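Local coordinates for protein induced by osmotic stress (Scheffersomyces stipitis, PDB 5YWN) that probably works as an NADPH-dependent carbonyl reductase of the extended short-chain dehydrogenase type, reducing haloketones, and binds NADP+, at residues F86-E89 / E94-I97; N101-V106 / R172-F177; E133-P138 / K300-K305; S218-N223 / Q328-Q333. The protein carries 1 engineered substitution. One frame throughout, in Å; residues are numbered along the deposited sequence.

Contact 1: residues F86-E89 / E94-I97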
loop_
_atom_site.group_PDB
_atom_site.type_symbol
_atom_site.label_atom_id
_atom_site.label_comp_id
_atom_site.label_asym_id
_atom_site.label_seq_id
_atom_site.Cartn_x
_atom_site.Cartn_y
_atom_site.Cartn_z
ATOM N N PHE A 86 -6.183 12.867 3.783
ATOM C CA PHE A 86 -6.867 13.689 2.829
ATOM C C PHE A 86 -7.389 15.029 3.297
ATOM O O PHE A 86 -7.739 15.840 2.498
ATOM C CB PHE A 86 -7.966 12.921 2.205
ATOM C CG PHE A 86 -7.543 11.626 1.689
ATOM C CD1 PHE A 86 -6.468 11.530 0.870
ATOM C CD2 PHE A 86 -8.187 10.500 2.057
ATOM C CE1 PHE A 86 -6.035 10.333 0.406
ATOM C CE2 PHE A 86 -7.770 9.293 1.604
ATOM C CZ PHE A 86 -6.695 9.206 0.766
ATOM N N GLU A 87 -7.439 15.244 4.588
ATOM C CA GLU A 87 -7.984 16.451 5.041
ATOM C C GLU A 87 -6.854 17.274 5.587
ATOM O O GLU A 87 -6.311 16.992 6.628
ATOM C CB GLU A 87 -9.057 16.118 6.049
ATOM C CG GLU A 87 -8.537 15.665 7.383
ATOM C CD GLU A 87 -8.233 14.190 7.497
ATOM O OE1 GLU A 87 -8.208 13.454 6.481
ATOM O OE2 GLU A 87 -8.010 13.785 8.662
ATOM N N VAL A 88 -6.481 18.285 4.834
ATOM C CA VAL A 88 -5.293 19.032 5.128
ATOM C C VAL A 88 -5.462 20.524 4.933
ATOM O O VAL A 88 -6.318 20.952 4.207
ATOM C CB VAL A 88 -4.114 18.527 4.270
ATOM C CG1 VAL A 88 -3.894 17.048 4.506
ATOM C CG2 VAL A 88 -4.379 18.775 2.817
ATOM N N GLU A 89 -4.668 21.306 5.627
ATOM C CA GLU A 89 -4.631 22.728 5.351
ATOM C C GLU A 89 -4.075 23.088 3.981
ATOM O O GLU A 89 -4.582 23.936 3.348
ATOM C CB GLU A 89 -3.836 23.484 6.429
ATOM C CG GLU A 89 -3.764 24.997 6.250
ATOM C CD GLU A 89 -2.617 25.673 7.010
ATOM O OE1 GLU A 89 -1.484 25.731 6.506
ATOM O OE2 GLU A 89 -2.850 26.178 8.109
ATOM N N GLU A 94 1.424 19.164 2.471
ATOM C CA GLU A 94 1.093 17.986 3.181
ATOM C C GLU A 94 0.855 16.719 2.386
ATOM O O GLU A 94 0.882 15.666 2.935
ATOM C CB GLU A 94 -0.091 18.252 4.092
ATOM C CG GLU A 94 0.089 19.384 5.071
ATOM C CD GLU A 94 -1.131 19.573 5.942
ATOM O OE1 GLU A 94 -1.783 20.615 5.869
ATOM O OE2 GLU A 94 -1.439 18.645 6.659
ATOM N N ILE A 95 0.599 16.839 1.117
ATOM C CA ILE A 95 0.382 15.665 0.333
ATOM C C ILE A 95 1.349 15.549 -0.848
ATOM O O ILE A 95 2.046 14.631 -0.949
ATOM C CB ILE A 95 -1.075 15.612 -0.144
ATOM C CG1 ILE A 95 -2.026 15.504 1.034
ATOM C CG2 ILE A 95 -1.285 14.480 -1.113
ATOM C CD1 ILE A 95 -3.470 15.618 0.693
ATOM N N LEU A 96 1.324 16.517 -1.736
ATOM C CA LEU A 96 2.090 16.455 -2.934
ATOM C C LEU A 96 3.600 16.492 -2.775
ATOM O O LEU A 96 4.220 15.651 -3.246
ATOM C CB LEU A 96 1.620 17.502 -3.906
ATOM C CG LEU A 96 0.245 17.328 -4.531
ATOM C CD1 LEU A 96 -0.274 18.664 -4.937
ATOM C CD2 LEU A 96 0.242 16.387 -5.697
ATOM N N ILE A 97 4.138 17.447 -2.061
ATOM C CA ILE A 97 5.565 17.564 -1.904
ATOM C C ILE A 97 6.245 16.389 -1.177
ATOM O O ILE A 97 7.138 15.848 -1.691
ATOM C CB ILE A 97 5.932 18.911 -1.282
ATOM C CG1 ILE A 97 5.627 20.018 -2.245
ATOM C CG2 ILE A 97 7.373 18.987 -0.885
ATOM C CD1 ILE A 97 5.671 21.354 -1.602
#
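Val-88 is met by the carboxylate of Glu-94 and by the end of Ile-95, the first two residues of 94-97 on helix 91-113. The Glu-94 side chain leaves the helix beside its own backbone N (chi1 -56°) and then runs straight (chi2 180°); this extended chain carries the carboxylate across to the loop. There OE1 stops 3.5 Å from Val-88 CB, while OE2 sits against a methyl, 3.6 Å from Val-88 CG1. The same OE1 is 3.0 Å from Glu-89 N and accepts a hydrogen bond from the backbone N of Asp-90, the residue leading into the helix. Next to this polar end the contact is apolar. Val-88, with chi1 -57°, sets CG2 in the position between backbone N and carbonyl carbon, and Ile-95 CD1 rests 3.9 Å from that CG2. Ile-95 CD1 also comes to within 4.5 Å of Phe-86 CA. The Phe-86 ring is turned elsewhere, packing edge-to-face with Tyr-163, an NADP+-binding residue, while Ile-95 also lies on Ala-162 and Ser-166 of helix 159-181. An alanine in place of Glu-94 is likely to leave the Asp-90 amide without its carboxylate mate and to uncover the CB and CG1 side of Val-88. Glu-89 OE1 stays 5.2 Å from Glu-94 OE1, so the two like charges are near without touching. The chemistry is thus of two kinds: methyl packing on one part, and next to it a carboxylate that ties the start of helix 91-113 back to its own leading loop, beside the cofactor site.

Contact 2: residues N101-V106 / R172-F177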
loop_
_atom_site.group_PDB
_atom_site.type_symbol
_atom_site.label_atom_id
_atom_site.label_comp_id
_atom_site.label_asym_id
_atom_site.label_seq_id
_atom_site.Cartn_x
_atom_site.Cartn_y
_atom_site.Cartn_z
ATOM N N ASN A 101 8.808 15.018 -3.826
ATOM C CA ASN A 101 10.126 15.322 -3.359
ATOM C C ASN A 101 10.734 14.237 -2.486
ATOM O O ASN A 101 11.830 13.878 -2.675
ATOM C CB ASN A 101 10.171 16.670 -2.689
ATOM C CG ASN A 101 10.209 17.808 -3.684
ATOM O OD1 ASN A 101 10.066 17.622 -4.852
ATOM N ND2 ASN A 101 10.383 18.964 -3.202
ATOM N N GLY A 102 9.951 13.685 -1.602
ATOM C CA GLY A 102 10.418 12.619 -0.778
ATOM C C GLY A 102 10.889 11.447 -1.630
ATOM O O GLY A 102 11.900 10.901 -1.352
ATOM N N THR A 103 10.151 11.104 -2.657
ATOM C CA THR A 103 10.556 10.067 -3.556
ATOM C C THR A 103 11.841 10.393 -4.377
ATOM O O THR A 103 12.714 9.638 -4.419
ATOM C CB THR A 103 9.390 9.572 -4.439
ATOM O OG1 THR A 103 8.385 8.972 -3.640
ATOM C CG2 THR A 103 9.840 8.643 -5.417
ATOM N N LYS A 104 11.908 11.581 -4.928
ATOM C CA LYS A 104 13.039 12.068 -5.653
ATOM C C LYS A 104 14.308 12.071 -4.770
ATOM O O LYS A 104 15.330 11.650 -5.173
ATOM C CB LYS A 104 12.736 13.507 -6.109
ATOM C CG LYS A 104 11.799 13.641 -7.280
ATOM C CD LYS A 104 11.771 15.040 -7.837
ATOM C CE LYS A 104 10.701 15.201 -8.870
ATOM N NZ LYS A 104 10.689 16.510 -9.535
ATOM N N TYR A 105 14.189 12.540 -3.562
ATOM C CA TYR A 105 15.277 12.562 -2.598
ATOM C C TYR A 105 15.758 11.171 -2.086
ATOM O O TYR A 105 16.909 10.989 -1.844
ATOM C CB TYR A 105 15.022 13.583 -1.501
ATOM C CG TYR A 105 14.791 14.983 -2.011
ATOM C CD1 TYR A 105 15.040 15.317 -3.305
ATOM C CD2 TYR A 105 14.310 15.953 -1.190
ATOM C CE1 TYR A 105 14.837 16.588 -3.767
ATOM C CE2 TYR A 105 14.116 17.225 -1.622
ATOM C CZ TYR A 105 14.361 17.527 -2.920
ATOM O OH TYR A 105 14.172 18.771 -3.337
ATOM N N VAL A 106 14.849 10.230 -1.928
ATOM C CA VAL A 106 15.236 8.896 -1.536
ATOM C C VAL A 106 16.131 8.290 -2.626
ATOM O O VAL A 106 17.141 7.785 -2.348
ATOM C CB VAL A 106 14.001 7.986 -1.342
ATOM C CG1 VAL A 106 14.316 6.517 -1.361
ATOM C CG2 VAL A 106 13.328 8.296 -0.053
ATOM N N ARG A 172 6.059 8.822 -11.669
ATOM C CA ARG A 172 6.664 9.370 -12.851
ATOM C C ARG A 172 8.095 9.860 -12.538
ATOM O O ARG A 172 8.969 9.617 -13.253
ATOM C CB ARG A 172 5.832 10.499 -13.407
ATOM C CG ARG A 172 4.586 10.126 -14.184
ATOM C CD ARG A 172 3.917 11.380 -14.688
ATOM N NE ARG A 172 2.590 11.241 -15.222
ATOM C CZ ARG A 172 2.298 10.738 -16.399
ATOM N NH1 ARG A 172 1.064 10.681 -16.790
ATOM N NH2 ARG A 172 3.220 10.311 -17.184
ATOM N N ALA A 173 8.270 10.500 -11.418
ATOM C CA ALA A 173 9.545 10.965 -10.994
ATOM C C ALA A 173 10.531 9.816 -10.778
ATOM O O ALA A 173 11.622 9.903 -11.165
ATOM C CB ALA A 173 9.424 11.810 -9.761
ATOM N N ALA A 174 10.063 8.733 -10.203
ATOM C CA ALA A 174 10.883 7.561 -9.998
ATOM C C ALA A 174 11.365 6.969 -11.341
ATOM O O ALA A 174 12.511 6.779 -11.521
ATOM C CB ALA A 174 10.139 6.536 -9.196
ATOM N N TRP A 175 10.462 6.796 -12.284
ATOM C CA TRP A 175 10.815 6.341 -13.605
ATOM C C TRP A 175 11.754 7.325 -14.313
ATOM O O TRP A 175 12.692 6.924 -14.938
ATOM C CB TRP A 175 9.601 5.999 -14.443
ATOM C CG TRP A 175 8.827 4.808 -13.921
ATOM C CD1 TRP A 175 7.580 4.810 -13.480
ATOM C CD2 TRP A 175 9.295 3.484 -13.772
ATOM N NE1 TRP A 175 7.209 3.597 -13.077
ATOM C CE2 TRP A 175 8.241 2.742 -13.229
ATOM C CE3 TRP A 175 10.495 2.848 -14.029
ATOM C CZ2 TRP A 175 8.339 1.409 -12.961
ATOM C CZ3 TRP A 175 10.602 1.527 -13.755
ATOM C CH2 TRP A 175 9.521 0.812 -13.230
ATOM N N GLU A 176 11.504 8.603 -14.137
ATOM C CA GLU A 176 12.348 9.617 -14.689
ATOM C C GLU A 176 13.777 9.567 -14.127
ATOM O O GLU A 176 14.695 9.695 -14.842
ATOM C CB GLU A 176 11.775 10.998 -14.514
ATOM C CG GLU A 176 12.507 12.035 -15.303
ATOM C CD GLU A 176 12.576 13.372 -14.610
ATOM O OE1 GLU A 176 11.609 13.764 -13.910
ATOM O OE2 GLU A 176 13.598 14.055 -14.770
ATOM N N PHE A 177 13.903 9.338 -12.844
ATOM C CA PHE A 177 15.182 9.254 -12.219
ATOM C C PHE A 177 15.994 8.125 -12.813
ATOM O O PHE A 177 17.118 8.296 -13.101
ATOM C CB PHE A 177 15.012 9.018 -10.724
ATOM C CG PHE A 177 16.292 8.908 -9.959
ATOM C CD1 PHE A 177 16.934 7.701 -9.830
ATOM C CD2 PHE A 177 16.819 9.989 -9.354
ATOM C CE1 PHE A 177 18.073 7.589 -9.118
ATOM C CE2 PHE A 177 17.969 9.894 -8.633
ATOM C CZ PHE A 177 18.602 8.697 -8.526
#
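Thr-103 is the first residue of 101-106 to touch 172-177, and it does so with a methyl: its CG2 lies 4.3 Å from Ala-174 CB. A chi1 of -64° divides the side chain between two tasks, since it sets CG2 toward the neighbouring helix and holds OG1 beside the backbone N, where it hydrogen-bonds to Ala-99 O one turn back and to His-79 NE2. The hydroxyl is thereby satisfied within a buried setting. Lys-104 follows and has more of its surface buried by 172-177 than any other residue of its segment. Its chain, extended beyond CG, passes alongside Ala-173 so that the methylenes do the touching: CE is 3.7 Å and CG 3.9 Å from Ala-173 CB. The ammonium is carried past the alanine toward Glu-176, but Lys-104 NZ stays 5.2 Å from Glu-176 OE1, too far for contact, though the opposite charges may attract weakly. Because Ala-173 offers a lone methyl, the backbones approach closely, with Lys-104 CA 6.5 Å from Ala-173 CA. In this Rossmann fold, helices 91-113 and 159-181 lie side by side against the parallel sheet. Val-106 places the first helix on Phe-77 and His-79 of strand 74-79. Ala-174 also rests on Leu-187 of strand 186-192, and Phe-177 extends the seam between the helices by packing on Leu-107, Gln-108 and Lys-111.

Contact 3: residues E133-P138 / K300-K305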
loop_
_atom_site.group_PDB
_atom_site.type_symbol
_atom_site.label_atom_id
_atom_site.label_comp_id
_atom_site.label_asym_id
_atom_site.label_seq_id
_atom_site.Cartn_x
_atom_site.Cartn_y
_atom_site.Cartn_z
ATOM N N GLU A 133 -13.388 9.204 -11.550
ATOM C CA GLU A 133 -14.532 8.740 -12.291
ATOM C C GLU A 133 -14.281 7.455 -13.101
ATOM O O GLU A 133 -15.192 6.759 -13.399
ATOM C CB GLU A 133 -15.075 9.843 -13.158
ATOM C CG GLU A 133 -14.068 10.507 -14.089
ATOM C CD GLU A 133 -13.187 11.564 -13.416
ATOM O OE1 GLU A 133 -12.706 11.368 -12.311
ATOM O OE2 GLU A 133 -12.974 12.598 -14.027
ATOM N N GLU A 134 -13.059 7.204 -13.507
ATOM C CA GLU A 134 -12.665 6.013 -14.206
ATOM C C GLU A 134 -12.680 4.743 -13.428
ATOM O O GLU A 134 -12.975 3.725 -13.972
ATOM C CB GLU A 134 -11.336 6.158 -14.877
ATOM C CG GLU A 134 -11.369 7.116 -16.019
ATOM C CD GLU A 134 -10.008 7.317 -16.699
ATOM O OE1 GLU A 134 -9.032 6.551 -16.435
ATOM O OE2 GLU A 134 -9.963 8.258 -17.529
ATOM N N LEU A 135 -12.318 4.807 -12.167
ATOM C CA LEU A 135 -12.152 3.632 -11.366
ATOM C C LEU A 135 -13.420 2.829 -11.204
ATOM O O LEU A 135 -13.381 1.660 -11.005
ATOM C CB LEU A 135 -11.571 3.962 -9.989
ATOM C CG LEU A 135 -10.121 4.387 -9.919
ATOM C CD1 LEU A 135 -9.710 4.776 -8.550
ATOM C CD2 LEU A 135 -9.148 3.415 -10.496
ATOM N N GLY A 136 -14.534 3.515 -11.227
ATOM C CA GLY A 136 -15.822 2.919 -11.059
ATOM C C GLY A 136 -16.551 2.651 -12.336
ATOM O O GLY A 136 -17.681 2.347 -12.308
ATOM N N SER A 137 -15.879 2.775 -13.444
ATOM C CA SER A 137 -16.541 2.624 -14.699
ATOM C C SER A 137 -16.475 1.210 -15.244
ATOM O O SER A 137 -15.454 0.679 -15.402
ATOM C CB SER A 137 -16.024 3.636 -15.717
ATOM O OG SER A 137 -16.595 3.412 -16.940
ATOM N N PRO A 138 -17.610 0.631 -15.557
ATOM C CA PRO A 138 -17.663 -0.704 -16.152
ATOM C C PRO A 138 -17.032 -0.741 -17.512
ATOM O O PRO A 138 -16.725 -1.767 -17.978
ATOM C CB PRO A 138 -19.159 -1.009 -16.246
ATOM C CG PRO A 138 -19.815 0.286 -16.172
ATOM C CD PRO A 138 -18.943 1.173 -15.353
ATOM N N LYS A 300 -15.988 -4.627 -17.261
ATOM C CA LYS A 300 -14.915 -5.227 -18.002
ATOM C C LYS A 300 -13.749 -5.579 -17.065
ATOM O O LYS A 300 -13.447 -4.839 -16.236
ATOM C CB LYS A 300 -14.463 -4.308 -19.102
ATOM C CG LYS A 300 -15.434 -4.133 -20.215
ATOM C CD LYS A 300 -15.000 -3.049 -21.155
ATOM C CE LYS A 300 -15.999 -2.895 -22.270
ATOM N NZ LYS A 300 -15.481 -1.952 -23.259
ATOM N N GLU A 301 -13.168 -6.737 -17.204
ATOM C CA GLU A 301 -12.062 -7.086 -16.348
ATOM C C GLU A 301 -10.844 -6.254 -16.672
ATOM O O GLU A 301 -10.489 -6.118 -17.790
ATOM C CB GLU A 301 -11.682 -8.557 -16.458
ATOM C CG GLU A 301 -12.789 -9.552 -16.232
ATOM C CD GLU A 301 -13.265 -9.654 -14.790
ATOM O OE1 GLU A 301 -12.518 -9.343 -13.871
ATOM O OE2 GLU A 301 -14.377 -10.060 -14.578
ATOM N N TRP A 302 -10.202 -5.738 -15.668
ATOM C CA TRP A 302 -8.959 -5.054 -15.868
ATOM C C TRP A 302 -7.835 -5.999 -16.375
ATOM O O TRP A 302 -7.856 -7.173 -16.142
ATOM C CB TRP A 302 -8.553 -4.324 -14.625
ATOM C CG TRP A 302 -9.383 -3.194 -14.216
ATOM C CD1 TRP A 302 -10.415 -2.642 -14.890
ATOM C CD2 TRP A 302 -9.249 -2.451 -13.029
ATOM N NE1 TRP A 302 -10.923 -1.609 -14.200
ATOM C CE2 TRP A 302 -10.224 -1.480 -13.033
ATOM C CE3 TRP A 302 -8.402 -2.519 -11.949
ATOM C CZ2 TRP A 302 -10.344 -0.573 -12.021
ATOM C CZ3 TRP A 302 -8.561 -1.638 -10.942
ATOM C CH2 TRP A 302 -9.500 -0.698 -10.979
ATOM N N ASN A 303 -6.917 -5.453 -17.140
ATOM C CA ASN A 303 -5.823 -6.200 -17.684
ATOM C C ASN A 303 -4.559 -6.248 -16.822
ATOM O O ASN A 303 -3.624 -5.515 -17.021
ATOM C CB ASN A 303 -5.470 -5.712 -19.045
ATOM C CG ASN A 303 -4.348 -6.495 -19.673
ATOM O OD1 ASN A 303 -3.963 -7.526 -19.226
ATOM N ND2 ASN A 303 -3.854 -5.985 -20.711
ATOM N N ASP A 304 -4.566 -7.174 -15.908
ATOM C CA ASP A 304 -3.455 -7.465 -15.030
ATOM C C ASP A 304 -2.732 -8.732 -15.391
ATOM O O ASP A 304 -2.061 -9.260 -14.597
ATOM C CB ASP A 304 -3.879 -7.494 -13.570
ATOM C CG ASP A 304 -4.845 -8.621 -13.259
ATOM O OD1 ASP A 304 -5.360 -9.263 -14.157
ATOM O OD2 ASP A 304 -5.079 -8.850 -12.088
ATOM N N LYS A 305 -2.864 -9.174 -16.617
ATOM C CA LYS A 305 -2.333 -10.453 -17.049
ATOM C C LYS A 305 -0.841 -10.559 -16.879
ATOM O O LYS A 305 -0.367 -11.516 -16.379
ATOM C CB LYS A 305 -2.735 -10.764 -18.489
ATOM C CG LYS A 305 -4.219 -11.048 -18.636
ATOM C CD LYS A 305 -4.638 -11.565 -20.001
ATOM C CE LYS A 305 -4.056 -10.792 -21.174
ATOM N NZ LYS A 305 -4.472 -9.394 -21.304
HETATM O O HOH W 1 -13.165 0.661 -13.796
#
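A backbone hydrogen bond joins Pro-138 to Lys-300: Lys-300 N gives its proton to Pro-138 O over 3.0 Å, almost straight at 175°. The donor lies in the carbonyl plane, on a lone pair. The first methylenes of Lys-300 pack beside the same oxygen, CG 3.5 Å from Pro-138 O, while the rest of the extended side chain leads its ammonium away.

A second link goes through water. At the edge of the Trp-302 ring, in its plane, one water accepts from Trp-302 NE1 at 3.2 Å. That water also lies 2.8 Å from Ser-137 O and 3.1 Å from Glu-134 O, more acceptors around it than its two protons can serve. It links the indole N-H to the end of helix 132-135 (Glu-134 O) and the turn that follows (Ser-137 O).

Apolar contact is slight. The Leu-135 side chain crosses the indole at a slant, with CD2 4.2 Å from Trp-302 CH2.

A carbonyl also meets the ring: Leu-135 O sits at its edge, near its plane, 3.9 Å from Trp-302 CZ2, and has a weak hydrogen bond with Arg-265 NH1.

Beyond the indole, Asn-303 forms an Asx turn: its OD1 accepts from Lys-305 N and from Lys-305 NZ, which arrive from opposite faces of the amide plane.

The contact places the loop before helix 305-311 across the short helix 132-135, which follows strand 119-123. Asn-303 is backbone-bonded to Leu-142, and Trp-302 packs on Val-193 and Ser-262, just past strands 186-192 and 258-261 of the parallel sheet.

Contact 4: residues S218-N223 / Q328-Q333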
loop_
_atom_site.group_PDB
_atom_site.type_symbol
_atom_site.label_atom_id
_atom_site.label_comp_id
_atom_site.label_asym_id
_atom_site.label_seq_id
_atom_site.Cartn_x
_atom_site.Cartn_y
_atom_site.Cartn_z
ATOM N N SER A 218 -15.176 -0.938 9.799
ATOM C CA SER A 218 -16.212 -0.043 10.178
ATOM C C SER A 218 -17.619 -0.684 10.167
ATOM O O SER A 218 -18.490 -0.197 10.789
ATOM C CB SER A 218 -16.190 1.183 9.289
ATOM O OG SER A 218 -16.534 0.861 7.987
ATOM N N VAL A 219 -17.777 -1.790 9.480
ATOM C CA VAL A 219 -19.057 -2.428 9.401
ATOM C C VAL A 219 -19.545 -2.824 10.779
ATOM O O VAL A 219 -20.668 -2.885 10.997
ATOM C CB VAL A 219 -19.124 -3.642 8.467
ATOM C CG1 VAL A 219 -18.523 -3.358 7.152
ATOM C CG2 VAL A 219 -18.499 -4.858 9.078
ATOM N N LEU A 220 -18.624 -3.102 11.663
ATOM C CA LEU A 220 -18.875 -3.460 13.025
ATOM C C LEU A 220 -19.531 -2.323 13.807
ATOM O O LEU A 220 -20.153 -2.542 14.769
ATOM C CB LEU A 220 -17.601 -3.932 13.695
ATOM C CG LEU A 220 -16.928 -5.152 13.089
ATOM C CD1 LEU A 220 -15.829 -5.703 13.964
ATOM C CD2 LEU A 220 -17.946 -6.216 12.816
ATOM N N LYS A 221 -19.373 -1.111 13.341
ATOM C CA LYS A 221 -19.997 0.024 13.946
ATOM C C LYS A 221 -21.395 0.371 13.444
ATOM O O LYS A 221 -22.027 1.256 13.957
ATOM C CB LYS A 221 -19.093 1.186 13.816
ATOM C CG LYS A 221 -17.792 0.988 14.527
ATOM C CD LYS A 221 -16.661 1.471 13.674
ATOM C CE LYS A 221 -15.625 2.197 14.469
ATOM N NZ LYS A 221 -14.234 1.759 14.314
ATOM N N LEU A 222 -21.860 -0.342 12.446
ATOM C CA LEU A 222 -23.188 -0.168 11.988
ATOM C C LEU A 222 -24.183 -0.711 13.010
ATOM O O LEU A 222 -23.861 -1.484 13.838
ATOM C CB LEU A 222 -23.410 -0.829 10.659
ATOM C CG LEU A 222 -22.594 -0.355 9.483
ATOM C CD1 LEU A 222 -22.787 -1.306 8.345
ATOM C CD2 LEU A 222 -22.975 1.041 9.068
ATOM N N ASN A 223 -25.390 -0.263 12.925
ATOM C CA ASN A 223 -26.450 -0.803 13.732
ATOM C C ASN A 223 -27.595 -1.161 12.833
ATOM O O ASN A 223 -27.627 -0.767 11.708
ATOM C CB ASN A 223 -26.873 0.152 14.862
ATOM C CG ASN A 223 -27.601 1.368 14.356
ATOM O OD1 ASN A 223 -28.508 1.278 13.554
ATOM N ND2 ASN A 223 -27.192 2.528 14.842
ATOM N N GLN A 328 -9.664 -10.815 13.540
ATOM C CA GLN A 328 -8.681 -10.127 14.316
ATOM C C GLN A 328 -9.237 -9.041 15.213
ATOM O O GLN A 328 -8.854 -8.948 16.324
ATOM C CB GLN A 328 -7.607 -9.536 13.437
ATOM C CG GLN A 328 -6.491 -8.878 14.200
ATOM C CD GLN A 328 -5.346 -8.463 13.334
ATOM O OE1 GLN A 328 -5.519 -7.756 12.393
ATOM N NE2 GLN A 328 -4.171 -8.905 13.680
ATOM N N VAL A 329 -10.113 -8.217 14.699
ATOM C CA VAL A 329 -10.681 -7.161 15.473
ATOM C C VAL A 329 -11.514 -7.728 16.635
ATOM O O VAL A 329 -11.476 -7.229 17.698
ATOM C CB VAL A 329 -11.488 -6.170 14.624
ATOM C CG1 VAL A 329 -12.263 -5.210 15.521
ATOM C CG2 VAL A 329 -10.580 -5.422 13.684
ATOM N N LEU A 330 -12.235 -8.782 16.381
ATOM C CA LEU A 330 -12.992 -9.443 17.427
ATOM C C LEU A 330 -12.078 -10.027 18.503
ATOM O O LEU A 330 -12.339 -9.883 19.646
ATOM C CB LEU A 330 -13.932 -10.488 16.883
ATOM C CG LEU A 330 -15.026 -10.005 15.977
ATOM C CD1 LEU A 330 -15.925 -11.087 15.515
ATOM C CD2 LEU A 330 -15.817 -8.915 16.586
ATOM N N LYS A 331 -11.003 -10.647 18.104
ATOM C CA LYS A 331 -10.095 -11.247 19.037
ATOM C C LYS A 331 -9.555 -10.240 20.016
ATOM O O LYS A 331 -9.425 -10.493 21.163
ATOM C CB LYS A 331 -8.956 -11.887 18.293
ATOM C CG LYS A 331 -7.948 -12.599 19.161
ATOM C CD LYS A 331 -7.040 -13.479 18.345
ATOM C CE LYS A 331 -5.706 -13.734 18.988
ATOM N NZ LYS A 331 -4.724 -14.199 18.002
ATOM N N VAL A 332 -9.265 -9.075 19.525
ATOM C CA VAL A 332 -8.669 -8.059 20.337
ATOM C C VAL A 332 -9.692 -7.301 21.194
ATOM O O VAL A 332 -9.358 -6.689 22.151
ATOM C CB VAL A 332 -7.780 -7.178 19.477
ATOM C CG1 VAL A 332 -7.001 -6.241 20.347
ATOM C CG2 VAL A 332 -6.788 -8.042 18.750
ATOM N N GLN A 333 -10.936 -7.444 20.807
ATOM C CA GLN A 333 -12.153 -6.834 21.337
ATOM C C GLN A 333 -12.547 -5.577 20.617
ATOM O O GLN A 333 -13.300 -5.598 19.659
ATOM C CB GLN A 333 -12.174 -6.615 22.826
ATOM C CG GLN A 333 -11.660 -7.705 23.718
ATOM C CD GLN A 333 -12.067 -9.081 23.340
ATOM O OE1 GLN A 333 -12.690 -9.268 22.380
ATOM N NE2 GLN A 333 -11.703 -10.042 24.134
#
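No ring, amide or other flat group takes part where Leu-220 meets Val-329 and Leu-330: there are no faces or edges to fill, and the methyls of branched side chains make the whole contact. It joins two parts that flank the Rossmann fold of this extended short-chain dehydrogenase, the 3-10 turn 218-221 following helix 211-217 and the last helix of the chain, 318-332. The backbones stay well apart, with Leu-220 CA 9.3 Å from Val-329 CA, so the side chains must bridge the distance. Leu-220 does most of this. It points at the helix and slides past Val-329 in the opposite sense, while Leu-330, set to one side, brings only its tip near. Leu-220 also lies on Leu-282 and Leu-330 on Phe-279, residues of the loop after helix 268-278, which widens this small apolar patch at the surface. On either side of Val-329 and Leu-330 in the sequence, Gln-328 hydrogen-bonds to Asp-202 and Lys-331 forms a salt bridge with it. Val-329 turns CG1 to the side opposite its own backbone N (chi1 170°), and that methyl lies 3.9 Å from Leu-220 CD1, which is also 4.1 Å from Leu-330 CD2.

In the fold
Contacts 1 and 2 share helix 91-113, with centres 18 Å apart, and follow one another along the chain. Each brings one side chain near the cofactor without touching it: the Glu-94 side chain is about 7 Å and that of Thr-103 about 8 Å from NADP. In contact 3 the Leu-135 side chain is about 9 Å from the ligand, and the contact's centre is 27 Å from those of contacts 1 and 2. Contact 4 is placed by a binding residue instead: its Val-329 side chain is about 10 Å from that of Tyr-13, which binds NADP+. Contacts 2 and 4 lie on opposite sides of the chain's centre, 39 Å apart. Along the sequence contact 3 interleaves with both contact 2 and contact 4.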